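Local coordinates for triacylglycerol lipase (Clostridium botulinum, PDB 5AH1), which hydrolyses ester bonds, including those of synthetic polyesters, as a zinc-binding alpha/beta-hydrolase classed as a triacylglycerol lipase, at residues T226-N231 and W331-T336; G233-D238 and V386-S391; P382-V387 and T424-I429. All blocks are in the same frame, centred on the assembly; numbering follows the deposited sequence. Where two conformers were deposited one is given.

Contact 1 (T226-N231 and W331-T336)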
# COMPACT_ATOMS: atom_id res chain seq x y z
N THR A 226 -3.02 0.21 -8.16
CA THR A 226 -3.31 0.36 -6.74
C THR A 226 -4.47 -0.55 -6.37
O THR A 226 -5.41 -0.70 -7.13
CB THR A 226 -3.58 1.85 -6.34
OG1 THR A 226 -4.86 2.29 -6.81
CG2 THR A 226 -2.50 2.76 -6.86
N ILE A 227 -4.35 -1.19 -5.20
CA ILE A 227 -5.35 -2.13 -4.70
C ILE A 227 -5.63 -1.73 -3.26
O ILE A 227 -4.74 -1.75 -2.42
CB ILE A 227 -4.85 -3.59 -4.76
CG1 ILE A 227 -4.42 -3.98 -6.18
CG2 ILE A 227 -5.93 -4.53 -4.23
CD1 ILE A 227 -3.86 -5.41 -6.25
N SER A 228 -6.88 -1.35 -2.99
CA SER A 228 -7.29 -0.94 -1.64
C SER A 228 -6.51 0.27 -1.13
O SER A 228 -6.26 0.42 0.07
CB SER A 228 -7.13 -2.09 -0.65
OG SER A 228 -7.64 -3.31 -1.15
N THR A 229 -6.12 1.14 -2.05
CA THR A 229 -5.20 2.22 -1.71
C THR A 229 -5.93 3.49 -1.26
O THR A 229 -6.90 3.91 -1.90
CB THR A 229 -4.30 2.54 -2.92
OG1 THR A 229 -3.45 1.42 -3.15
CG2 THR A 229 -3.43 3.79 -2.71
N PRO A 230 -5.44 4.12 -0.18
CA PRO A 230 -5.98 5.42 0.23
C PRO A 230 -5.46 6.55 -0.66
O PRO A 230 -4.64 7.37 -0.26
CB PRO A 230 -5.48 5.56 1.66
CG PRO A 230 -4.16 4.84 1.65
CD PRO A 230 -4.38 3.65 0.73
N ASN A 231 -5.90 6.56 -1.91
CA ASN A 231 -5.42 7.58 -2.83
C ASN A 231 -5.84 9.00 -2.41
O ASN A 231 -5.14 9.97 -2.73
CB ASN A 231 -5.86 7.28 -4.26
CG ASN A 231 -5.02 6.19 -4.93
OD1 ASN A 231 -3.80 6.30 -5.00
ND2 ASN A 231 -5.68 5.17 -5.47
N TRP A 331 -8.09 -0.59 -8.04
CA TRP A 331 -9.00 -1.60 -7.52
C TRP A 331 -9.48 -1.18 -6.14
O TRP A 331 -8.68 -0.82 -5.28
CB TRP A 331 -8.29 -2.94 -7.45
CG TRP A 331 -7.85 -3.43 -8.79
CD1 TRP A 331 -6.66 -3.19 -9.40
CD2 TRP A 331 -8.62 -4.24 -9.70
NE1 TRP A 331 -6.64 -3.79 -10.64
CE2 TRP A 331 -7.82 -4.45 -10.84
CE3 TRP A 331 -9.90 -4.79 -9.65
CZ2 TRP A 331 -8.27 -5.21 -11.93
CZ3 TRP A 331 -10.34 -5.53 -10.72
CH2 TRP A 331 -9.53 -5.75 -11.84
N THR A 332 -10.81 -1.24 -5.97
CA THR A 332 -11.50 -0.83 -4.76
C THR A 332 -12.10 -2.07 -4.08
O THR A 332 -12.79 -2.86 -4.74
CB THR A 332 -12.66 0.15 -5.10
OG1 THR A 332 -12.11 1.34 -5.69
CG2 THR A 332 -13.46 0.51 -3.85
N THR A 333 -11.79 -2.24 -2.80
CA THR A 333 -12.40 -3.27 -1.97
C THR A 333 -13.47 -2.65 -1.09
O THR A 333 -13.33 -1.51 -0.64
CB THR A 333 -11.33 -3.99 -1.11
OG1 THR A 333 -10.32 -3.06 -0.69
CG2 THR A 333 -10.66 -5.10 -1.90
N GLN A 334 -14.53 -3.41 -0.83
CA GLN A 334 -15.62 -2.98 0.05
C GLN A 334 -16.11 -4.17 0.86
O GLN A 334 -16.25 -5.26 0.32
CB GLN A 334 -16.78 -2.42 -0.77
CG GLN A 334 -17.99 -2.07 0.10
CD GLN A 334 -19.11 -1.42 -0.65
OE1 GLN A 334 -18.99 -1.08 -1.83
NE2 GLN A 334 -20.21 -1.21 0.04
N ALA A 335 -16.37 -3.95 2.15
CA ALA A 335 -16.94 -5.00 2.99
C ALA A 335 -17.93 -4.44 4.02
O ALA A 335 -18.21 -5.07 5.03
CB ALA A 335 -15.85 -5.84 3.66
N THR A 336 -18.48 -3.26 3.73
CA THR A 336 -19.56 -2.68 4.51
C THR A 336 -20.88 -2.66 3.74
O THR A 336 -20.91 -2.79 2.50
CB THR A 336 -19.25 -1.24 4.94
OG1 THR A 336 -18.96 -0.44 3.80
CG2 THR A 336 -18.06 -1.20 5.89
O HOH W 1 -6.91 1.38 -5.05

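Contact 2 (G233-D238 and V386-S391). With K (potassium ion), chain D.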
# COMPACT_ATOMS: atom_id res chain seq x y z
N GLY A 233 -6.46 9.31 1.02
CA GLY A 233 -6.35 9.10 2.46
C GLY A 233 -7.42 8.17 3.00
O GLY A 233 -8.28 7.67 2.27
N THR A 234 -7.35 7.93 4.29
CA THR A 234 -8.39 7.21 4.98
C THR A 234 -8.76 7.97 6.24
O THR A 234 -7.90 8.41 7.00
CB THR A 234 -7.96 5.77 5.35
OG1 THR A 234 -8.94 5.26 6.25
CG2 THR A 234 -6.56 5.70 6.00
N THR A 235 -10.06 8.08 6.48
CA THR A 235 -10.53 8.76 7.68
C THR A 235 -10.25 7.96 8.95
O THR A 235 -10.37 8.49 10.04
CB THR A 235 -12.00 9.17 7.60
OG1 THR A 235 -12.84 8.01 7.54
CG2 THR A 235 -12.26 10.09 6.42
N LEU A 236 -9.80 6.72 8.81
CA LEU A 236 -9.32 5.97 9.97
C LEU A 236 -8.13 6.69 10.61
O LEU A 236 -8.03 6.78 11.84
CB LEU A 236 -8.95 4.54 9.62
CG LEU A 236 -8.58 3.65 10.81
CD1 LEU A 236 -9.71 3.55 11.82
CD2 LEU A 236 -8.18 2.28 10.32
N SER A 237 -7.24 7.24 9.79
CA SER A 237 -6.17 8.05 10.35
C SER A 237 -6.73 9.36 10.92
O SER A 237 -6.38 9.75 12.04
CB SER A 237 -5.06 8.34 9.35
OG SER A 237 -4.13 9.19 9.99
N ASP A 238 -7.59 10.04 10.17
CA ASP A 238 -8.14 11.31 10.64
C ASP A 238 -8.75 11.20 12.04
O ASP A 238 -8.54 12.06 12.89
CB ASP A 238 -9.23 11.81 9.71
CG ASP A 238 -8.76 12.13 8.30
OD1 ASP A 238 -7.60 11.91 7.95
OD2 ASP A 238 -9.60 12.57 7.50
N VAL A 386 -10.49 -0.57 6.54
CA VAL A 386 -9.28 0.25 6.70
C VAL A 386 -9.32 1.54 5.88
O VAL A 386 -8.89 2.58 6.37
CB VAL A 386 -7.99 -0.58 6.41
CG1 VAL A 386 -6.75 0.25 6.61
CG2 VAL A 386 -7.94 -1.80 7.30
N VAL A 387 -9.84 1.46 4.66
CA VAL A 387 -9.84 2.59 3.74
C VAL A 387 -11.23 2.84 3.17
O VAL A 387 -11.90 1.92 2.71
CB VAL A 387 -8.84 2.38 2.57
CG1 VAL A 387 -8.83 3.55 1.63
CG2 VAL A 387 -7.43 2.13 3.11
N ASN A 388 -11.65 4.10 3.18
CA ASN A 388 -12.93 4.49 2.58
C ASN A 388 -12.94 4.13 1.09
O ASN A 388 -11.98 4.39 0.39
CB ASN A 388 -13.15 5.99 2.73
CG ASN A 388 -12.75 6.51 4.10
OD1 ASN A 388 -11.56 6.66 4.38
ND2 ASN A 388 -13.73 6.78 4.96
N CYS A 389 -14.05 3.57 0.61
CA CYS A 389 -14.14 3.16 -0.79
C CYS A 389 -13.93 4.31 -1.75
O CYS A 389 -13.27 4.15 -2.77
CB CYS A 389 -15.47 2.47 -1.07
SG CYS A 389 -15.75 0.97 -0.13
N ILE A 390 -14.48 5.47 -1.41
CA ILE A 390 -14.42 6.62 -2.31
C ILE A 390 -12.97 7.02 -2.61
O ILE A 390 -12.68 7.58 -3.65
CB ILE A 390 -15.20 7.84 -1.70
CG1 ILE A 390 -15.34 8.97 -2.71
CG2 ILE A 390 -14.53 8.35 -0.43
CD1 ILE A 390 -16.19 10.12 -2.24
N SER A 391 -12.07 6.74 -1.66
CA SER A 391 -10.68 7.14 -1.76
C SER A 391 -9.85 6.23 -2.68
O SER A 391 -8.76 6.59 -3.09
CB SER A 391 -10.09 7.08 -0.35
OG SER A 391 -8.74 7.47 -0.33
K K D . -5.97 11.94 13.68

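Contact 3 (P382-V387 and T424-I429). With K (potassium ion), chain C.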
# COMPACT_ATOMS: atom_id res chain seq x y z
N PRO A 382 -18.84 4.20 3.20
CA PRO A 382 -18.51 2.81 2.82
C PRO A 382 -17.01 2.57 2.87
O PRO A 382 -16.21 3.42 2.48
CB PRO A 382 -19.06 2.69 1.39
CG PRO A 382 -20.19 3.70 1.35
CD PRO A 382 -19.69 4.85 2.19
N ASN A 383 -16.62 1.38 3.32
CA ASN A 383 -15.20 1.08 3.47
C ASN A 383 -14.94 -0.43 3.45
O ASN A 383 -15.86 -1.23 3.28
CB ASN A 383 -14.63 1.78 4.72
CG ASN A 383 -15.21 1.24 6.02
OD1 ASN A 383 -14.79 0.18 6.50
ND2 ASN A 383 -16.18 1.95 6.59
N ASP A 384 -13.66 -0.79 3.57
CA ASP A 384 -13.23 -2.19 3.57
C ASP A 384 -12.63 -2.61 4.91
O ASP A 384 -11.94 -3.63 5.00
CB ASP A 384 -12.23 -2.46 2.43
CG ASP A 384 -10.91 -1.75 2.62
OD1 ASP A 384 -10.72 -1.07 3.67
OD2 ASP A 384 -10.05 -1.83 1.72
N GLY A 385 -12.88 -1.79 5.94
CA GLY A 385 -12.32 -2.00 7.26
C GLY A 385 -11.15 -1.08 7.57
O GLY A 385 -10.84 -0.84 8.75
N VAL A 386 -10.49 -0.57 6.54
CA VAL A 386 -9.28 0.25 6.70
C VAL A 386 -9.32 1.54 5.88
O VAL A 386 -8.89 2.58 6.37
CB VAL A 386 -7.99 -0.58 6.41
CG1 VAL A 386 -6.75 0.25 6.61
CG2 VAL A 386 -7.94 -1.80 7.30
N VAL A 387 -9.84 1.46 4.66
CA VAL A 387 -9.84 2.59 3.74
C VAL A 387 -11.23 2.84 3.17
O VAL A 387 -11.90 1.92 2.71
CB VAL A 387 -8.84 2.38 2.57
CG1 VAL A 387 -8.83 3.55 1.63
CG2 VAL A 387 -7.43 2.13 3.11
N THR A 424 -15.28 -8.00 0.18
CA THR A 424 -13.87 -8.30 0.32
C THR A 424 -13.24 -7.25 1.20
O THR A 424 -13.25 -6.07 0.85
CB THR A 424 -13.20 -8.31 -1.06
OG1 THR A 424 -13.83 -9.28 -1.90
CG2 THR A 424 -11.72 -8.62 -0.96
N ASP A 425 -12.72 -7.66 2.35
CA ASP A 425 -12.10 -6.69 3.25
C ASP A 425 -10.68 -6.35 2.84
O ASP A 425 -10.11 -6.94 1.92
CB ASP A 425 -12.23 -7.07 4.75
CG ASP A 425 -11.29 -8.17 5.23
OD1 ASP A 425 -10.10 -8.24 4.86
OD2 ASP A 425 -11.76 -8.95 6.08
N HIS A 426 -10.11 -5.38 3.55
CA HIS A 426 -8.84 -4.80 3.21
C HIS A 426 -7.71 -5.82 3.04
O HIS A 426 -6.87 -5.66 2.17
CB HIS A 426 -8.46 -3.79 4.29
CG HIS A 426 -7.35 -2.87 3.89
ND1 HIS A 426 -7.51 -1.88 2.94
CD2 HIS A 426 -6.07 -2.77 4.31
CE1 HIS A 426 -6.38 -1.22 2.80
NE2 HIS A 426 -5.49 -1.73 3.62
N MET A 427 -7.69 -6.83 3.91
CA MET A 427 -6.62 -7.82 3.91
C MET A 427 -6.97 -9.05 3.05
O MET A 427 -6.07 -9.73 2.54
CB MET A 427 -6.27 -8.22 5.35
CG MET A 427 -5.71 -7.07 6.18
SD MET A 427 -4.83 -7.60 7.67
CE MET A 427 -6.08 -8.53 8.54
N ASP A 428 -8.26 -9.32 2.88
CA ASP A 428 -8.70 -10.48 2.09
C ASP A 428 -8.09 -10.48 0.69
O ASP A 428 -7.79 -11.55 0.13
CB ASP A 428 -10.21 -10.47 1.89
CG ASP A 428 -11.00 -10.77 3.16
OD1 ASP A 428 -10.44 -11.39 4.10
OD2 ASP A 428 -12.20 -10.39 3.22
N ILE A 429 -7.95 -9.30 0.10
CA ILE A 429 -7.48 -9.20 -1.28
C ILE A 429 -6.01 -9.57 -1.44
O ILE A 429 -5.56 -9.84 -2.56
CB ILE A 429 -7.79 -7.79 -1.88
CG1 ILE A 429 -7.51 -7.72 -3.40
CG2 ILE A 429 -7.02 -6.69 -1.10
CD1 ILE A 429 -8.27 -8.75 -4.24
K K C . -12.58 -11.21 5.51
O HOH W 2 -14.04 -12.26 7.17
O HOH W 3 -11.04 -11.97 7.23
O HOH W 4 -12.35 -13.57 4.55

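Contact 1 (T226-N231 and W331-T336)
Ser228 and Thr333 meet through their hydroxyls, OG of Ser228 donating to OG1 of Thr333 at 2.7 Å. Thr333 carries OG1 between its backbone N and carbonyl carbon (chi1 36°), which turns the oxygen to the serine and leaves the methyl CG2 alongside the same OG, 3.6 Å away. Thr333 OG1 is in turn hydrogen-bonded to Asp384 OD2, and since its oxygen already receives the serine hydrogen, the two hydroxyls form a short relay ending at the carboxylate. One residue before Ser228 and two before Thr333, the side chains of Ile227 and Trp331 lie side by side and point the same way from one face of the sheet. Contact here is light: CG1 of Ile227 comes obliquely to CD1 of the indole at 4.0 Å. At the ring edge, near its plane, Thr226 O sits 3.6 Å from the same CD1. The backbones form a parallel bridge between Ile227 and Trp331, in which Trp331 N donates to Thr226 O (2.8 Å) and Ser228 N to Trp331 O (3.0 Å, 164° at the hydrogen). A water gives a hydrogen to Trp331 O at 2.8 Å and accepts from Thr226 OG1 and Thr229 N, tying the turn after the strand back to the bridge. Ser228, with left-handed backbone angles, opens that turn, and Asn231 ND2 reaches back to Thr226 OG1. This is the buried C-terminal end of two adjacent strands, 221-227 and 327-331, in the central parallel sheet of an alpha/beta hydrolase. Strand 176-181 flanks Ile227 and Ser228, helix 183-197 packs against Thr229 and Pro230, and helix 437-448 meets the Trp331 ring edge-to-face with Trp439 and Tyr443.

Contact 2 (G233-D238 and V386-S391)
Asn388 faces the start of helix 235-239 with both ends of its amide. OD1 accepts from Thr235 N at 2.9 Å, on a lone pair in the carbonyl plane, while ND2 gives a nearly straight bond (169°) to Thr235 OG1 at 3.0 Å, which lies in the amide plane. The two bonds to one residue fix the rotation of the amide, and ND2 is also held by Trp380 O. Val386 takes part mainly through its carbonyl: O accepts from Thr234 OG1 at 2.7 Å, and its CG1 only brushes CD2 of Leu236. Thr234 itself is the N-cap of the helix. Its OG1, anti to the backbone N (chi1 169°), accepts from Leu236 N at 3.1 Å while donating to Val386 O, so a single hydroxyl caps the helix and binds it to the loop. Beside the cap, Ser391 OG donates to Gly233 O at 2.6 Å, on a lone pair in the carbonyl plane, and the same hydroxyl bonds to Asp232 N. Side chains of 386-391 thus meet Thr235 N at the first turn and Gly233 O just before it. Further along, Ser237 O and Asp238 O join Met240 O in binding a potassium ion. Helix 357-363 lies against the capped end, Met363 touching Thr234, Thr235 and Leu236, with Thr359 also on Leu236.

Contact 3 (P382-V387 and T424-I429)
The two loops come closest at Asp384 and Asp425, whose CA atoms are 4.7 Å apart, and one backbone bond joins them, His426 N to Asp384 O at 2.9 Å. Beside it the imidazole is held by the aspartate: ND1 donates to OD2 of Asp384 at 2.8 Å with 163° at the hydrogen. The oxygen lies in the ring plane, yet the donor meets it on the syn side but 34° out of the carboxylate plane, and the two planes stand 72° apart. Val386 N and Val387 N both give hydrogens to Asp384 OD1, at 2.9 Å each, forming an Asx turn and an Asx motif that fix the carboxylate, OD2 being shared with Thr333. This His-carboxylate pair, with His426 also touching Ser182 of a GxSxG nucleophile-elbow sequence, is consistent with the acid and histidine of a serine hydrolase triad, as in other alpha/beta-hydrolase lipases. With CG anti to the backbone N, the histidine brings one ring face under Val386, whose CB makes a CH-pi contact 3.6 Å from the ring centroid, offset toward the rim. Val387 CG2 approaches obliquely, 3.5 Å from CE1. On the other loop, Asp425 OD1 accepts from Met427 N and Asp428 N, an Asx turn and an Asx motif just before the 3-10 segment that begins at Asp428. Asp425 OD2 binds a potassium ion at 2.5 Å, and both carboxylate oxygens of Asp428, three waters and Pro351 O complete the site.

In the fold
Contacts 1 and 3 are nearly fused, their centres about 6 Å apart. Thr333 OG1 of contact 1 is hydrogen-bonded to Asp384 OD2 at 2.7 Å, while Ser228 O packs 3.2 Å from CE1 of His426, so the strand ends border the probable catalytic aspartate and histidine. Contact 2 continues the loop of contact 3 through Val386 and Val387, and Cys389 N probably bonds to Pro382 O at 2.9 Å. Segment 386-391 thereby ties the loop bearing Asp384 to the capped helix 235-239. The centre of contact 2 is about 9 Å from that of contact 1 and about 10 Å from that of contact 3. The two potassium ions belong separately to contacts 2 and 3.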